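Local coordinates for protein MNMC2 (Aquifex aeolicus, PDB 3VYW) that binds S-adenosylmethionine and acts as a tRNA methyltransferase in modification of the wobble uridine, working without the oxidase domain to which such enzymes are usually fused, at residues A[66-71]-A[191-196]; A[73-78]-A[142-147]. All coordinates share one frame; numbering follows the deposited sequence.

Contact 1 (A[66-71]-A[191-196]); sequences PYHSQT and FHDAFS. With SAM (S-adenosylmethionine), chain E.
Y67 and F195 meet in a T-shaped aromatic pair on the wall of the S-adenosylmethionine pocket, where the loop leaving strand 187-192 of the Rossmann-like methyltransferase sheet faces the loop before helix 74-86. The rim of F195 points at the face of Y67, planes at 86° and centroids 5.3 Å apart; F195 CZ sits off-centre over the Y67 ring, 3.9 Å from Y67 CE1. The edge of F195 also meets the backbone of P66, with F195 CE2 3.6 Å from P66 O. One face of F195 packs on the cofactor, F195 CE1 lying 3.3 Å from SAM C5', and SD stands over the rim of that same ring. The polar part is mediated by the ligand. With CG turned away from the backbone N (chi1 -160°), D193 extends its carboxylate toward the ligand, and SAM N donates to D193 OD2 at 3.0 Å. H68 presents its edge to the cofactor's carboxylate, near D193 OD2 but not bonded to it, the H68 ring and the D193 carboxylate being turned 62° apart. The two loops thus hold the methionine part between them, while the transferable methyl SAM CE lies 3.5 Å from Y67 O.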
loop_
_atom_site.group_PDB
_atom_site.type_symbol
_atom_site.label_atom_id
_atom_site.label_comp_id
_atom_site.label_asym_id
_atom_site.label_seq_id
_atom_site.Cartn_x
_atom_site.Cartn_y
_atom_site.Cartn_z
ATOM N N PRO A 66 -6.237 1.604 11.108
ATOM C CA PRO A 66 -5.379 0.558 11.621
ATOM C C PRO A 66 -4.277 0.184 10.660
ATOM O O PRO A 66 -4.428 0.261 9.487
ATOM C CB PRO A 66 -6.334 -0.590 11.823
ATOM C CG PRO A 66 -7.397 -0.352 10.877
ATOM C CD PRO A 66 -7.548 1.098 10.724
ATOM N N TYR A 67 -3.148 -0.197 11.191
ATOM C CA TYR A 67 -2.049 -0.656 10.382
ATOM C C TYR A 67 -2.486 -1.917 9.686
ATOM O O TYR A 67 -2.095 -2.209 8.578
ATOM C CB TYR A 67 -0.863 -0.900 11.259
ATOM C CG TYR A 67 -0.086 0.318 11.540
ATOM C CD1 TYR A 67 -0.641 1.379 12.190
ATOM C CD2 TYR A 67 1.202 0.408 11.151
ATOM C CE1 TYR A 67 0.083 2.502 12.444
ATOM C CE2 TYR A 67 1.926 1.510 11.399
ATOM C CZ TYR A 67 1.367 2.554 12.039
ATOM O OH TYR A 67 2.131 3.635 12.259
ATOM N N HIS A 68 -3.335 -2.645 10.377
ATOM C CA HIS A 68 -3.931 -3.825 9.870
ATOM C C HIS A 68 -5.359 -3.940 10.229
ATOM O O HIS A 68 -5.803 -3.323 11.161
ATOM C CB HIS A 68 -3.185 -5.014 10.360
ATOM C CG HIS A 68 -1.991 -5.319 9.552
ATOM N ND1 HIS A 68 -0.784 -4.885 9.881
ATOM C CD2 HIS A 68 -1.857 -6.012 8.377
ATOM C CE1 HIS A 68 0.084 -5.286 8.963
ATOM N NE2 HIS A 68 -0.577 -5.976 8.039
ATOM N N SER A 69 -6.092 -4.753 9.494
ATOM C CA SER A 69 -7.512 -4.839 9.651
ATOM C C SER A 69 -7.872 -5.623 10.866
ATOM O O SER A 69 -7.438 -6.711 11.045
ATOM C CB SER A 69 -8.129 -5.467 8.420
ATOM O OG SER A 69 -9.110 -6.407 8.758
ATOM N N GLN A 70 -8.632 -4.993 11.728
ATOM C CA GLN A 70 -9.095 -5.582 12.949
ATOM C C GLN A 70 -10.058 -6.706 12.729
ATOM O O GLN A 70 -10.079 -7.663 13.452
ATOM C CB GLN A 70 -9.646 -4.499 13.841
ATOM C CG GLN A 70 -8.729 -3.307 13.874
ATOM C CD GLN A 70 -9.213 -2.197 14.749
ATOM O OE1 GLN A 70 -9.843 -1.279 14.282
ATOM N NE2 GLN A 70 -8.913 -2.273 16.016
ATOM N N THR A 71 -10.878 -6.554 11.718
ATOM C CA THR A 71 -11.851 -7.539 11.344
ATOM C C THR A 71 -11.302 -8.855 10.861
ATOM O O THR A 71 -11.795 -9.892 11.200
ATOM C CB THR A 71 -12.741 -6.957 10.255
ATOM O OG1 THR A 71 -13.634 -6.026 10.843
ATOM C CG2 THR A 71 -13.536 -8.005 9.599
ATOM N N PHE A 191 4.803 -6.001 -1.823
ATOM C CA PHE A 191 3.742 -5.966 -0.863
ATOM C C PHE A 191 3.372 -4.532 -0.728
ATOM O O PHE A 191 4.067 -3.798 -0.129
ATOM C CB PHE A 191 4.243 -6.424 0.485
ATOM C CG PHE A 191 4.496 -7.878 0.586
ATOM C CD1 PHE A 191 5.302 -8.356 1.580
ATOM C CD2 PHE A 191 3.947 -8.759 -0.289
ATOM C CE1 PHE A 191 5.553 -9.681 1.689
ATOM C CE2 PHE A 191 4.182 -10.084 -0.176
ATOM C CZ PHE A 191 4.988 -10.547 0.808
ATOM N N HIS A 192 2.269 -4.129 -1.296
ATOM C CA HIS A 192 1.962 -2.755 -1.312
ATOM C C HIS A 192 0.994 -2.426 -0.261
ATOM O O HIS A 192 -0.179 -2.515 -0.459
ATOM C CB HIS A 192 1.382 -2.450 -2.657
ATOM C CG HIS A 192 1.420 -1.015 -3.011
ATOM N ND1 HIS A 192 2.130 -0.561 -3.987
ATOM C CD2 HIS A 192 0.796 0.052 -2.465
ATOM C CE1 HIS A 192 1.989 0.732 -4.071
ATOM N NE2 HIS A 192 1.173 1.175 -3.183
ATOM N N ASP A 193 1.484 -1.987 0.870
ATOM C CA ASP A 193 0.660 -1.867 2.035
ATOM C C ASP A 193 0.731 -0.511 2.649
ATOM O O ASP A 193 1.298 -0.330 3.679
ATOM C CB ASP A 193 1.099 -2.880 3.052
ATOM C CG ASP A 193 0.068 -3.151 4.058
ATOM O OD1 ASP A 193 -1.062 -2.770 3.850
ATOM O OD2 ASP A 193 0.380 -3.739 5.070
ATOM N N ALA A 194 0.148 0.446 1.973
ATOM C CA ALA A 194 -0.016 1.766 2.471
ATOM C C ALA A 194 -1.361 1.873 3.130
ATOM O O ALA A 194 -2.130 0.962 3.107
ATOM C CB ALA A 194 0.119 2.755 1.360
ATOM N N PHE A 195 -1.628 3.002 3.729
ATOM C CA PHE A 195 -2.925 3.296 4.262
ATOM C C PHE A 195 -3.768 3.578 3.058
ATOM O O PHE A 195 -3.275 3.723 1.998
ATOM C CB PHE A 195 -2.899 4.468 5.233
ATOM C CG PHE A 195 -2.280 4.150 6.536
ATOM C CD1 PHE A 195 -1.053 4.618 6.844
ATOM C CD2 PHE A 195 -2.917 3.370 7.427
ATOM C CE1 PHE A 195 -0.467 4.313 8.018
ATOM C CE2 PHE A 195 -2.340 3.052 8.609
ATOM C CZ PHE A 195 -1.112 3.528 8.908
ATOM N N SER A 196 -5.054 3.660 3.234
ATOM C CA SER A 196 -5.995 3.568 2.162
ATOM C C SER A 196 -5.830 4.728 1.209
ATOM O O SER A 196 -5.323 5.734 1.575
ATOM C CB SER A 196 -7.382 3.440 2.744
ATOM O OG SER A 196 -8.244 4.362 2.202
HETATM N N SAM E . 2.993 -3.006 6.285
HETATM C CA SAM E . 2.827 -2.713 7.659
HETATM C C SAM E . 2.841 -4.038 8.316
HETATM O O SAM E . 2.915 -4.178 9.512
HETATM O OXT SAM E . 2.823 -5.007 7.617
HETATM C CB SAM E . 1.577 -1.864 7.735
HETATM C CG SAM E . 1.977 -0.445 7.312
HETATM S SD SAM E . 0.802 0.702 7.275
HETATM C CE SAM E . -0.480 0.103 6.468
HETATM C "C5'" SAM E . 1.287 2.035 6.417
HETATM C "C4'" SAM E . 2.760 2.444 6.552
HETATM O "O4'" SAM E . 3.135 3.232 5.439
HETATM C "C3'" SAM E . 3.064 3.313 7.755
HETATM O "O3'" SAM E . 4.282 2.908 8.338
HETATM C "C2'" SAM E . 3.256 4.687 7.177
HETATM O "O2'" SAM E . 4.141 5.435 7.965
HETATM C "C1'" SAM E . 3.851 4.381 5.844
HETATM N N9 SAM E . 3.786 5.486 4.863
HETATM C C8 SAM E . 2.755 6.235 4.553
HETATM N N7 SAM E . 3.047 7.118 3.619
HETATM C C5 SAM E . 4.297 6.952 3.305
HETATM C C6 SAM E . 5.240 7.563 2.379
HETATM N N6 SAM E . 4.902 8.560 1.581
HETATM N N1 SAM E . 6.456 7.098 2.355
HETATM C C2 SAM E . 6.829 6.113 3.116
HETATM N N3 SAM E . 6.040 5.535 3.971
HETATM C C4 SAM E . 4.781 5.891 4.124
#

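Contact 2 (A[73-78]-A[142-147]); sequences GAIRES and ILPEPY
I75, on the first turn of helix 74-86, packs its branched side chain against L143, P144 and Y147 of the loop that leads into helix 148-157. The loop ends in a type VI beta turn, P144-Y147, closed by a backbone bond from Y147 N to P144 O, with the cis peptide before P146. The contact is apolar helix-to-loop packing at the side of the methyltransferase domain, its centre about 18 Å from the centre of the chain. The isoleucine's two branches share the loop. CG2 stands anti to the backbone N, while CG1 lies beside that N (chi1 -67°), and this split spreads the branches over the loop. The CG2 methyl approaches the Y147 ring obliquely, on its CE1 side, with I75 CG2 3.6 Å from Y147 CE1. The CD1 methyl reaches past it along the ring, 3.9 Å from Y147 CD1, and meets the proline tip to tip, I75 CD1 to P144 CG being 4.0 Å. L143 crosses the isoleucine obliquely and brings one methyl to the CG1 methylene, L143 CD2 lying 3.8 Å from I75 CG1. With an alanine here both branches are gone, and L143, P144 and the Y147 ring would probably lose their partner on the helix, leaving a gap between helix and loop. The phenol end of Y147 is held separately, its OH hydrogen-bonded to H117 of helix 109-121. L143 also touches Y109 of that helix, a residue of the S-adenosylmethionine site, so the loop is packed against both helices. On the helix side G73 is the N-cap, and A74 O accepts two donors from opposite faces of its carbonyl plane, S78 N and S78 OG, the hydroxyl at 2.9 Å from A74 O.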
loop_
_atom_site.group_PDB
_atom_site.type_symbol
_atom_site.label_atom_id
_atom_site.label_comp_id
_atom_site.label_asym_id
_atom_site.label_seq_id
_atom_site.Cartn_x
_atom_site.Cartn_y
_atom_site.Cartn_z
ATOM N N GLY A 73 -8.041 -9.791 11.343
ATOM C CA GLY A 73 -6.908 -10.167 12.143
ATOM C C GLY A 73 -5.696 -9.779 11.336
ATOM O O GLY A 73 -5.718 -9.866 10.163
ATOM N N ALA A 74 -4.663 -9.294 11.979
ATOM C CA ALA A 74 -3.446 -8.887 11.305
ATOM C C ALA A 74 -2.600 -9.958 10.615
ATOM O O ALA A 74 -2.083 -9.740 9.560
ATOM C CB ALA A 74 -2.595 -8.081 12.244
ATOM N N ILE A 75 -2.409 -11.085 11.261
ATOM C CA ILE A 75 -1.689 -12.183 10.671
ATOM C C ILE A 75 -2.437 -12.725 9.503
ATOM O O ILE A 75 -1.869 -13.067 8.508
ATOM C CB ILE A 75 -1.466 -13.318 11.671
ATOM C CG1 ILE A 75 -0.526 -12.892 12.763
ATOM C CG2 ILE A 75 -0.864 -14.503 10.985
ATOM C CD1 ILE A 75 -0.773 -13.613 14.043
ATOM N N ARG A 76 -3.736 -12.821 9.657
ATOM C CA ARG A 76 -4.588 -13.315 8.611
ATOM C C ARG A 76 -4.611 -12.456 7.402
ATOM O O ARG A 76 -4.639 -12.951 6.330
ATOM C CB ARG A 76 -5.977 -13.578 9.127
ATOM C CG ARG A 76 -6.014 -14.801 9.990
ATOM C CD ARG A 76 -7.373 -15.025 10.570
ATOM N NE ARG A 76 -8.241 -15.636 9.596
ATOM C CZ ARG A 76 -8.260 -16.925 9.350
ATOM N NH1 ARG A 76 -7.461 -17.760 10.004
ATOM N NH2 ARG A 76 -9.079 -17.369 8.435
ATOM N N GLU A 77 -4.614 -11.158 7.586
ATOM C CA GLU A 77 -4.443 -10.260 6.480
ATOM C C GLU A 77 -3.079 -10.370 5.810
ATOM O O GLU A 77 -2.989 -10.368 4.638
ATOM C CB GLU A 77 -4.737 -8.835 6.895
ATOM C CG GLU A 77 -4.288 -7.801 5.898
ATOM C CD GLU A 77 -4.604 -6.432 6.347
ATOM O OE1 GLU A 77 -5.242 -6.322 7.366
ATOM O OE2 GLU A 77 -4.235 -5.467 5.708
ATOM N N SER A 78 -2.009 -10.489 6.550
ATOM C CA SER A 78 -0.739 -10.622 5.902
ATOM C C SER A 78 -0.677 -11.857 5.056
ATOM O O SER A 78 -0.213 -11.840 3.967
ATOM C CB SER A 78 0.363 -10.696 6.944
ATOM O OG SER A 78 0.225 -9.698 7.887
ATOM N N ILE A 142 4.191 -6.932 19.512
ATOM C CA ILE A 142 4.842 -8.106 19.000
ATOM C C ILE A 142 3.821 -9.128 18.668
ATOM O O ILE A 142 2.846 -9.283 19.349
ATOM C CB ILE A 142 5.838 -8.704 19.979
ATOM C CG1 ILE A 142 6.778 -7.644 20.472
ATOM C CG2 ILE A 142 6.651 -9.764 19.308
ATOM C CD1 ILE A 142 7.866 -7.329 19.493
ATOM N N LEU A 143 4.069 -9.808 17.579
ATOM C CA LEU A 143 3.188 -10.831 17.127
ATOM C C LEU A 143 3.171 -11.972 18.107
ATOM O O LEU A 143 4.148 -12.290 18.711
ATOM C CB LEU A 143 3.577 -11.280 15.722
ATOM C CG LEU A 143 3.223 -10.377 14.543
ATOM C CD1 LEU A 143 3.847 -10.873 13.275
ATOM C CD2 LEU A 143 1.750 -10.250 14.332
ATOM N N PRO A 144 2.009 -12.552 18.279
ATOM C CA PRO A 144 1.806 -13.719 19.123
ATOM C C PRO A 144 2.356 -14.957 18.479
ATOM O O PRO A 144 2.547 -14.951 17.299
ATOM C CB PRO A 144 0.306 -13.820 19.190
ATOM C CG PRO A 144 -0.155 -13.190 17.955
ATOM C CD PRO A 144 0.755 -12.051 17.733
ATOM N N GLU A 145 2.511 -16.037 19.379
ATOM C CA GLU A 145 3.013 -17.224 18.730
ATOM C C GLU A 145 1.913 -17.761 17.880
ATOM O O GLU A 145 0.771 -17.612 18.189
ATOM C CB GLU A 145 3.488 -18.276 19.724
ATOM C CG GLU A 145 4.978 -18.314 19.993
ATOM C CD GLU A 145 5.869 -17.786 18.868
ATOM O OE1 GLU A 145 5.442 -17.031 17.952
ATOM O OE2 GLU A 145 7.069 -18.134 18.928
ATOM N N PRO A 146 2.315 -18.275 16.736
ATOM C CA PRO A 146 3.677 -18.736 16.474
ATOM C C PRO A 146 4.634 -17.866 15.665
ATOM O O PRO A 146 5.614 -18.338 15.168
ATOM C CB PRO A 146 3.421 -19.977 15.671
ATOM C CG PRO A 146 2.250 -19.617 14.888
ATOM C CD PRO A 146 1.369 -18.913 15.842
ATOM N N TYR A 147 4.323 -16.607 15.543
ATOM C CA TYR A 147 5.087 -15.616 14.842
ATOM C C TYR A 147 5.921 -14.695 15.682
ATOM O O TYR A 147 6.523 -13.821 15.159
ATOM C CB TYR A 147 4.165 -14.783 13.980
ATOM C CG TYR A 147 3.426 -15.579 12.992
ATOM C CD1 TYR A 147 2.199 -16.097 13.286
ATOM C CD2 TYR A 147 3.943 -15.817 11.757
ATOM C CE1 TYR A 147 1.504 -16.841 12.374
ATOM C CE2 TYR A 147 3.252 -16.563 10.841
ATOM C CZ TYR A 147 2.038 -17.070 11.168
ATOM O OH TYR A 147 1.372 -17.800 10.279
#

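The two contacts have centres about 13 Å apart, and contact 2 is nested along the chain inside the loop closed by contact 1: 66-71 comes first, then 73-78, 142-147 and 191-196. Only A72 separates the first two segments, so the pocket loop runs directly into helix 74-86. They also touch in space: S69 N probably donates to E77 OE1, and H68 packs on A74 and E77. Contact 1 lies by the end of strand 187-192 in the eight-stranded sheet, while contact 2 ties the start of helix 74-86 to the loop between strand 126-133 and helix 148-157. The same short region thus lines the cofactor site and reaches the domain's flank.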